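PDB 2EPG: tRNA-splicing ligase RtcB from Thermus thermophilus, which probably joins RNA ends bearing a 2',3'-cyclic phosphate or 3'-phosphate to 5'-hydroxyl ends, using GTP and manganese. Local coordinates for residues A[106-120]-A[237-250]. Residues are numbered along the deposited sequence; the frame is centred on the assembly and turned at random.
Sequences DINCGVRLLASHLTL and FKGQVTVLIHTGSR
Asp106 reaches Ser249 with OD2, whose syn lone pair takes the backbone N-H of Ser249, N to OD2 3.1 Å, while OD1 accepts from a water that also receives the N-H of Arg250; OD2 is thus bound directly to Ser249 and OD1 through the water to Arg250. Next along, the carbonyl of Ile107 receives the hydroxyl of Ser249 in its own plane, OG to O 2.7 Å. Where the type II turn 106-109 ends, the backbones of Cys109 and Gly248 pack directly on each other, CA to CA 3.5 Å. With SG anti to the backbone N (chi1 165°), Cys109 meets the edge of the His246 imidazole, SG to CE1 3.3 Å. From Gly110 the strands run antiparallel, Gly110, Arg112 and Leu114 making hydrogen-bonded pairs with Thr247, Ile245 and Val243. Val111 CG2 lies over one face of the His246 ring, offset toward its rim, and Val111 CG1 packs on Leu244 CG at 3.5 Å. Arg112 leads to the opposite face from Val111 and Leu113, where NE forms a salt bridge with Asp336. Leu113 CD1 fits between Leu244 CB and Thr242 CB. Between Ala115 and Thr119 a beta bulge shifts the register by two; there Ser116 N and OG both donate to Val241 O, and OG also accepts from Leu118 N in an ST turn. The extended Gln240 brings NE2 to Ser116 O at 3.0 Å, almost within its amide plane, and OE1 receives Phe237 N. Beyond the bulge, Val241 N binds Leu118 O, and Thr119 CG2 touches the edge of the Phe237 ring. The arrangement is a bulged antiparallel strand pair, flanked by strands 332-347 and 216-225, whose Asp106 and His246 are predicted ligands of the two manganese ions in an RtcB active site.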
loop_
_atom_site.group_PDB
_atom_site.type_symbol
_atom_site.label_atom_id
_atom_site.label_comp_id
_atom_site.label_asym_id
_atom_site.label_seq_id
_atom_site.Cartn_x
_atom_site.Cartn_y
_atom_site.Cartn_z
ATOM N N ASP A 106 -2.733 7.316 -7.151
ATOM C CA ASP A 106 -1.350 7.135 -6.744
ATOM C C ASP A 106 -0.978 5.645 -6.747
ATOM O O ASP A 106 -1.038 4.967 -5.730
ATOM C CB ASP A 106 -1.086 7.749 -5.377
ATOM C CG ASP A 106 0.410 7.826 -5.063
ATOM O OD1 ASP A 106 0.785 8.462 -4.052
ATOM O OD2 ASP A 106 1.212 7.244 -5.825
ATOM N N ILE A 107 -0.608 5.155 -7.925
ATOM C CA ILE A 107 -0.229 3.768 -8.119
ATOM C C ILE A 107 0.929 3.390 -7.231
ATOM O O ILE A 107 1.978 4.043 -7.213
ATOM C CB ILE A 107 0.120 3.495 -9.592
ATOM C CG1 ILE A 107 -1.124 3.777 -10.449
ATOM C CG2 ILE A 107 0.592 2.025 -9.776
ATOM C CD1 ILE A 107 -0.889 3.732 -11.960
ATOM N N ASN A 108 0.714 2.309 -6.493
ATOM C CA ASN A 108 1.671 1.777 -5.535
ATOM C C ASN A 108 2.076 2.768 -4.475
ATOM O O ASN A 108 3.226 2.782 -4.042
ATOM C CB ASN A 108 2.926 1.201 -6.189
ATOM C CG ASN A 108 3.793 0.400 -5.189
ATOM O OD1 ASN A 108 3.402 0.193 -4.024
ATOM N ND2 ASN A 108 4.964 -0.053 -5.639
ATOM N N CYS A 109 1.142 3.634 -4.088
ATOM C CA CYS A 109 1.392 4.520 -2.964
ATOM C C CYS A 109 1.508 3.371 -1.956
ATOM O O CYS A 109 0.678 2.444 -1.968
ATOM C CB CYS A 109 0.146 5.356 -2.632
ATOM S SG CYS A 109 0.196 6.177 -0.998
ATOM N N GLY A 110 2.529 3.392 -1.116
ATOM C CA GLY A 110 2.676 2.289 -0.193
ATOM C C GLY A 110 3.480 2.621 1.036
ATOM O O GLY A 110 3.727 3.792 1.327
ATOM N N VAL A 111 3.923 1.581 1.735
ATOM C CA VAL A 111 4.650 1.772 2.972
ATOM C C VAL A 111 5.866 0.877 3.121
ATOM O O VAL A 111 5.819 -0.300 2.784
ATOM C CB VAL A 111 3.721 1.475 4.185
ATOM C CG1 VAL A 111 4.406 1.852 5.480
ATOM C CG2 VAL A 111 2.393 2.215 4.021
ATOM N N ARG A 112 6.951 1.443 3.634
ATOM C CA ARG A 112 8.133 0.656 3.920
ATOM C C ARG A 112 8.442 0.878 5.401
ATOM O O ARG A 112 8.390 2.019 5.890
ATOM C CB ARG A 112 9.343 1.095 3.100
ATOM C CG ARG A 112 10.626 0.408 3.584
ATOM C CD ARG A 112 11.848 0.597 2.691
ATOM N NE ARG A 112 11.724 0.007 1.357
ATOM C CZ ARG A 112 12.773 -0.350 0.617
ATOM N NH1 ARG A 112 12.618 -0.868 -0.595
ATOM N NH2 ARG A 112 13.990 -0.226 1.110
ATOM N N LEU A 113 8.742 -0.205 6.113
ATOM C CA LEU A 113 9.103 -0.091 7.515
ATOM C C LEU A 113 10.519 -0.630 7.730
ATOM O O LEU A 113 10.815 -1.788 7.402
ATOM C CB LEU A 113 8.129 -0.869 8.416
ATOM C CG LEU A 113 8.396 -0.772 9.930
ATOM C CD1 LEU A 113 8.184 0.666 10.423
ATOM C CD2 LEU A 113 7.443 -1.678 10.687
ATOM N N LEU A 114 11.390 0.225 8.263
ATOM C CA LEU A 114 12.751 -0.171 8.578
ATOM C C LEU A 114 12.750 -0.467 10.089
ATOM O O LEU A 114 12.078 0.226 10.860
ATOM C CB LEU A 114 13.742 0.975 8.278
ATOM C CG LEU A 114 13.801 1.571 6.864
ATOM C CD1 LEU A 114 14.910 2.627 6.780
ATOM C CD2 LEU A 114 14.058 0.458 5.859
ATOM N N ALA A 115 13.484 -1.501 10.494
ATOM C CA ALA A 115 13.592 -1.888 11.896
ATOM C C ALA A 115 15.070 -1.814 12.272
ATOM O O ALA A 115 15.907 -2.392 11.585
ATOM C CB ALA A 115 13.072 -3.312 12.084
ATOM N N SER A 116 15.395 -1.127 13.361
ATOM C CA SER A 116 16.797 -0.975 13.756
ATOM C C SER A 116 17.186 -1.730 15.030
ATOM O O SER A 116 16.336 -2.346 15.678
ATOM C CB SER A 116 17.107 0.498 13.983
ATOM O OG SER A 116 16.554 0.909 15.224
ATOM N N HIS A 117 18.478 -1.678 15.365
ATOM C CA HIS A 117 19.006 -2.299 16.582
ATOM C C HIS A 117 18.910 -1.322 17.755
ATOM O O HIS A 117 19.169 -1.693 18.891
ATOM C CB HIS A 117 20.482 -2.670 16.422
ATOM C CG HIS A 117 20.718 -3.863 15.558
ATOM N ND1 HIS A 117 21.911 -4.076 14.900
ATOM C CD2 HIS A 117 19.931 -4.924 15.266
ATOM C CE1 HIS A 117 21.848 -5.219 14.238
ATOM N NE2 HIS A 117 20.656 -5.753 14.444
ATOM N N LEU A 118 18.539 -0.078 17.476
ATOM C CA LEU A 118 18.456 0.954 18.504
ATOM C C LEU A 118 17.185 0.953 19.339
ATOM O O LEU A 118 16.113 0.561 18.888
ATOM C CB LEU A 118 18.636 2.335 17.869
ATOM C CG LEU A 118 19.998 2.572 17.214
ATOM C CD1 LEU A 118 19.936 3.730 16.224
ATOM C CD2 LEU A 118 21.024 2.837 18.304
ATOM N N THR A 119 17.315 1.394 20.580
ATOM C CA THR A 119 16.176 1.456 21.472
ATOM C C THR A 119 15.882 2.928 21.685
ATOM O O THR A 119 16.720 3.782 21.383
ATOM C CB THR A 119 16.489 0.767 22.812
ATOM O OG1 THR A 119 17.510 1.500 23.509
ATOM C CG2 THR A 119 16.980 -0.654 22.554
ATOM N N LEU A 120 14.692 3.224 22.181
ATOM C CA LEU A 120 14.291 4.593 22.423
ATOM C C LEU A 120 15.384 5.364 23.191
ATOM O O LEU A 120 15.760 6.477 22.818
ATOM C CB LEU A 120 12.994 4.598 23.223
ATOM C CG LEU A 120 11.875 5.591 22.884
ATOM C CD1 LEU A 120 11.074 5.834 24.150
ATOM C CD2 LEU A 120 12.421 6.904 22.346
ATOM N N PHE A 237 10.704 -5.631 18.754
ATOM C CA PHE A 237 10.733 -5.684 20.219
ATOM C C PHE A 237 10.348 -4.318 20.790
ATOM O O PHE A 237 10.579 -3.286 20.166
ATOM C CB PHE A 237 12.106 -6.150 20.753
ATOM C CG PHE A 237 13.247 -5.219 20.445
ATOM C CD1 PHE A 237 13.602 -4.211 21.339
ATOM C CD2 PHE A 237 13.997 -5.382 19.285
ATOM C CE1 PHE A 237 14.694 -3.379 21.088
ATOM C CE2 PHE A 237 15.090 -4.556 19.020
ATOM C CZ PHE A 237 15.439 -3.552 19.926
ATOM N N LYS A 238 9.746 -4.320 21.972
ATOM C CA LYS A 238 9.295 -3.085 22.597
ATOM C C LYS A 238 10.470 -2.153 22.867
ATOM O O LYS A 238 11.544 -2.591 23.289
ATOM C CB LYS A 238 8.537 -3.411 23.889
ATOM C CG LYS A 238 7.942 -2.199 24.601
ATOM C CD LYS A 238 6.995 -2.651 25.693
ATOM C CE LYS A 238 6.534 -1.492 26.545
ATOM N NZ LYS A 238 5.554 -1.965 27.551
ATOM N N GLY A 239 10.270 -0.870 22.590
ATOM C CA GLY A 239 11.330 0.096 22.788
ATOM C C GLY A 239 12.199 0.223 21.554
ATOM O O GLY A 239 13.010 1.136 21.439
ATOM N N GLN A 240 12.025 -0.687 20.610
ATOM C CA GLN A 240 12.821 -0.653 19.388
ATOM C C GLN A 240 12.477 0.530 18.468
ATOM O O GLN A 240 11.304 0.884 18.292
ATOM C CB GLN A 240 12.650 -1.969 18.638
ATOM C CG GLN A 240 13.325 -2.011 17.286
ATOM C CD GLN A 240 12.856 -3.201 16.503
ATOM O OE1 GLN A 240 11.739 -3.677 16.711
ATOM N NE2 GLN A 240 13.690 -3.690 15.591
ATOM N N VAL A 241 13.509 1.139 17.889
ATOM C CA VAL A 241 13.342 2.281 16.980
ATOM C C VAL A 241 13.024 1.807 15.546
ATOM O O VAL A 241 13.690 0.917 15.013
ATOM C CB VAL A 241 14.639 3.154 16.943
ATOM C CG1 VAL A 241 14.540 4.208 15.849
ATOM C CG2 VAL A 241 14.844 3.849 18.275
ATOM N N THR A 242 11.992 2.380 14.931
ATOM C CA THR A 242 11.654 2.023 13.554
ATOM C C THR A 242 11.460 3.302 12.745
ATOM O O THR A 242 11.347 4.400 13.302
ATOM C CB THR A 242 10.349 1.168 13.458
ATOM O OG1 THR A 242 9.232 1.936 13.916
ATOM C CG2 THR A 242 10.457 -0.101 14.310
ATOM N N VAL A 243 11.451 3.151 11.430
ATOM C CA VAL A 243 11.242 4.264 10.531
ATOM C C VAL A 243 10.214 3.816 9.486
ATOM O O VAL A 243 10.424 2.835 8.780
ATOM C CB VAL A 243 12.565 4.674 9.846
ATOM C CG1 VAL A 243 12.328 5.887 8.931
ATOM C CG2 VAL A 243 13.631 4.985 10.914
ATOM N N LEU A 244 9.104 4.542 9.399
ATOM C CA LEU A 244 8.053 4.209 8.451
ATOM C C LEU A 244 8.021 5.246 7.328
ATOM O O LEU A 244 7.897 6.441 7.584
ATOM C CB LEU A 244 6.695 4.133 9.169
ATOM C CG LEU A 244 5.498 3.606 8.362
ATOM C CD1 LEU A 244 4.465 2.926 9.296
ATOM C CD2 LEU A 244 4.862 4.758 7.600
ATOM N N ILE A 245 8.140 4.762 6.092
ATOM C CA ILE A 245 8.146 5.605 4.888
ATOM C C ILE A 245 6.834 5.395 4.121
ATOM O O ILE A 245 6.507 4.280 3.715
ATOM C CB ILE A 245 9.322 5.218 3.964
ATOM C CG1 ILE A 245 10.648 5.386 4.713
ATOM C CG2 ILE A 245 9.298 6.074 2.702
ATOM C CD1 ILE A 245 11.838 4.639 4.056
ATOM N N HIS A 246 6.098 6.482 3.927
ATOM C CA HIS A 246 4.810 6.459 3.251
ATOM C C HIS A 246 4.865 7.367 2.039
ATOM O O HIS A 246 4.927 8.596 2.182
ATOM C CB HIS A 246 3.724 6.965 4.198
ATOM C CG HIS A 246 2.329 6.680 3.732
ATOM N ND1 HIS A 246 1.953 6.755 2.407
ATOM C CD2 HIS A 246 1.214 6.338 4.418
ATOM C CE1 HIS A 246 0.668 6.467 2.299
ATOM N NE2 HIS A 246 0.197 6.210 3.504
ATOM N N THR A 247 4.862 6.762 0.854
ATOM C CA THR A 247 4.890 7.505 -0.390
ATOM C C THR A 247 4.669 6.557 -1.576
ATOM O O THR A 247 4.673 5.318 -1.411
ATOM C CB THR A 247 6.215 8.282 -0.566
ATOM O OG1 THR A 247 6.115 9.110 -1.729
ATOM C CG2 THR A 247 7.400 7.320 -0.723
ATOM N N GLY A 248 4.472 7.136 -2.762
ATOM C CA GLY A 248 4.201 6.327 -3.938
ATOM C C GLY A 248 4.945 6.631 -5.223
ATOM O O GLY A 248 6.152 6.891 -5.209
ATOM N N SER A 249 4.224 6.571 -6.344
ATOM C CA SER A 249 4.823 6.814 -7.656
ATOM C C SER A 249 4.858 8.300 -8.016
ATOM O O SER A 249 5.234 8.678 -9.129
ATOM C CB SER A 249 4.094 6.007 -8.742
ATOM O OG SER A 249 2.689 6.200 -8.695
ATOM N N ARG A 250 4.476 9.135 -7.058
ATOM C CA ARG A 250 4.495 10.575 -7.240
ATOM C C ARG A 250 3.686 11.052 -8.459
ATOM O O ARG A 250 2.558 10.611 -8.671
ATOM C CB ARG A 250 5.952 11.014 -7.321
ATOM C CG ARG A 250 6.761 10.521 -6.129
ATOM C CD ARG A 250 6.532 11.347 -4.850
ATOM N NE ARG A 250 7.332 12.575 -4.851
ATOM C CZ ARG A 250 6.876 13.777 -5.199
ATOM N NH1 ARG A 250 7.693 14.826 -5.184
ATOM N NH2 ARG A 250 5.596 13.940 -5.528
HETATM O O HOH W 1 3.350 9.214 -4.222
#